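Hypothetical protein (Leishmania major, PDB 2AR1) is of unknown function but carries an EVE domain of the PUA clan, whose relatives commonly bind RNA or modified nucleotide bases, so a nucleic-acid-related role is possible. Local coordinates at residues A78-V83 with A121-V126. Numbering follows the deposited sequence.
Sequences AGLAEV and ARWDTV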
loop_
_atom_site.group_PDB
_atom_site.type_symbol
_atom_site.label_atom_id
_atom_site.label_comp_id
_atom_site.label_asym_id
_atom_site.label_seq_id
_atom_site.Cartn_x
_atom_site.Cartn_y
_atom_site.Cartn_z
ATOM N N ALA A 78 3.024 -7.915 5.017
ATOM C CA ALA A 78 3.398 -7.760 6.469
ATOM C C ALA A 78 2.257 -7.488 7.461
ATOM O O ALA A 78 2.385 -7.664 8.677
ATOM C CB ALA A 78 4.323 -6.613 6.544
ATOM N N GLY A 79 1.146 -7.100 6.925
ATOM C CA GLY A 79 -0.018 -6.659 7.757
ATOM C C GLY A 79 -1.070 -5.996 6.954
ATOM O O GLY A 79 -1.111 -6.077 5.742
ATOM N N LEU A 80 -1.898 -5.293 7.651
ATOM C CA LEU A 80 -3.106 -4.730 7.131
ATOM C C LEU A 80 -3.253 -3.285 7.601
ATOM O O LEU A 80 -2.894 -2.922 8.731
ATOM C CB LEU A 80 -4.333 -5.536 7.634
ATOM C CG LEU A 80 -4.419 -7.018 7.247
ATOM C CD1 LEU A 80 -5.716 -7.556 7.688
ATOM C CD2 LEU A 80 -4.351 -7.129 5.700
ATOM N N ALA A 81 -3.785 -2.467 6.684
ATOM C CA ALA A 81 -4.166 -1.116 6.995
ATOM C C ALA A 81 -5.576 -0.813 6.436
ATOM O O ALA A 81 -6.231 -1.661 5.802
ATOM C CB ALA A 81 -3.163 -0.125 6.446
ATOM N N GLU A 82 -5.987 0.406 6.662
ATOM C CA GLU A 82 -7.341 0.857 6.220
ATOM C C GLU A 82 -7.277 2.316 5.818
ATOM O O GLU A 82 -6.573 3.070 6.412
ATOM C CB GLU A 82 -8.371 0.607 7.276
ATOM C CG GLU A 82 -9.702 1.097 6.920
ATOM C CD GLU A 82 -10.770 0.679 7.945
ATOM O OE1 GLU A 82 -10.617 -0.427 8.495
ATOM O OE2 GLU A 82 -11.783 1.434 8.159
ATOM N N VAL A 83 -7.890 2.686 4.690
ATOM C CA VAL A 83 -7.858 4.076 4.298
ATOM C C VAL A 83 -8.725 4.923 5.272
ATOM O O VAL A 83 -9.922 4.619 5.543
ATOM C CB VAL A 83 -8.368 4.228 2.823
ATOM C CG1 VAL A 83 -8.530 5.701 2.422
ATOM C CG2 VAL A 83 -7.406 3.463 1.895
ATOM N N ALA A 121 -3.508 -4.417 11.371
ATOM C CA ALA A 121 -2.877 -5.669 11.843
ATOM C C ALA A 121 -1.407 -5.813 11.435
ATOM O O ALA A 121 -1.008 -5.365 10.383
ATOM C CB ALA A 121 -3.636 -6.830 11.397
ATOM N N ARG A 122 -0.631 -6.429 12.355
ATOM C CA ARG A 122 0.761 -6.695 12.171
ATOM C C ARG A 122 0.853 -8.218 12.217
ATOM O O ARG A 122 0.527 -8.819 13.247
ATOM C CB ARG A 122 1.601 -6.053 13.276
ATOM C CG ARG A 122 3.127 -5.944 13.025
ATOM C CD ARG A 122 3.880 -7.220 12.894
ATOM N NE ARG A 122 5.285 -6.880 12.983
ATOM C CZ ARG A 122 6.270 -7.756 12.878
ATOM N NH1 ARG A 122 5.988 -9.025 12.669
ATOM N NH2 ARG A 122 7.528 -7.380 13.014
ATOM N N TRP A 123 1.234 -8.860 11.131
ATOM C CA TRP A 123 1.174 -10.280 11.097
ATOM C C TRP A 123 2.473 -10.821 11.726
ATOM O O TRP A 123 3.566 -10.213 11.574
ATOM C CB TRP A 123 0.993 -10.803 9.689
ATOM C CG TRP A 123 -0.337 -10.521 9.143
ATOM C CD1 TRP A 123 -1.428 -10.020 9.846
ATOM C CD2 TRP A 123 -0.781 -10.730 7.772
ATOM N NE1 TRP A 123 -2.506 -9.894 8.966
ATOM C CE2 TRP A 123 -2.136 -10.349 7.719
ATOM C CE3 TRP A 123 -0.164 -11.258 6.601
ATOM C CZ2 TRP A 123 -2.898 -10.473 6.520
ATOM C CZ3 TRP A 123 -0.930 -11.329 5.387
ATOM C CH2 TRP A 123 -2.276 -10.954 5.398
ATOM N N ASP A 124 2.417 -11.979 12.369
ATOM C CA ASP A 124 3.590 -12.492 13.111
ATOM C C ASP A 124 4.849 -12.700 12.246
ATOM O O ASP A 124 5.983 -12.491 12.688
ATOM C CB ASP A 124 3.262 -13.802 13.828
ATOM C CG ASP A 124 2.195 -13.712 14.916
ATOM O OD1 ASP A 124 1.560 -12.660 15.186
ATOM O OD2 ASP A 124 1.955 -14.826 15.428
ATOM N N THR A 125 4.639 -13.165 11.013
ATOM C CA THR A 125 5.715 -13.300 10.057
ATOM C C THR A 125 5.108 -12.851 8.750
ATOM O O THR A 125 3.858 -12.860 8.575
ATOM C CB THR A 125 6.233 -14.717 9.932
ATOM O OG1 THR A 125 5.178 -15.579 9.493
ATOM C CG2 THR A 125 6.740 -15.183 11.279
ATOM N N VAL A 126 5.962 -12.327 7.911
ATOM C CA VAL A 126 5.535 -11.858 6.602
ATOM C C VAL A 126 5.012 -13.054 5.822
ATOM O O VAL A 126 5.508 -14.170 5.902
ATOM C CB VAL A 126 6.693 -11.207 5.851
ATOM C CG1 VAL A 126 6.284 -10.795 4.436
ATOM C CG2 VAL A 126 7.192 -9.971 6.508
HETATM O O HOH W 1 4.854 -8.807 9.391
#
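W123 lays its indole across G79. CB sits beside the carbonyl of A78, 3.6 Å from its O. CG stands anti to the carbonyl carbon (chi1 -70°), which swings the ring over the neighbouring strand, and here CG and CD2 each lie 4.1 Å from G79 CA. That CA is almost on the normal of the five-membered ring, a CH-pi contact. Farther out, NE1 passes L80 CG at 3.9 Å, and CZ2 rests against L80 CD2 at 3.7 Å, the two side chains meeting at a slant. I162 and N166 of helix 156-169 also touch the indole, while L163 of that helix reaches L80.

Beneath the ring the strands run antiparallel. L80 and A121 form a hydrogen-bonded pair, L80 N giving to A121 O at 2.9 Å and A121 N to L80 O at 3.1 Å, the latter donor lying above the carbonyl plane. W123 N binds A78 O, and a water donates to both A78 O and W123 O. R122 turns to the other face; its NH1 gives a hydrogen bond to W123 O at 2.9 Å, and NE makes a salt bridge to D34. Past W123 the chain turns a corner at D124 and T125. This is antiparallel pairing of strands 76-89 and 113-128 within the mixed sheet of the EVE domain, with an aromatic-glycine contact beneath helix 156-169.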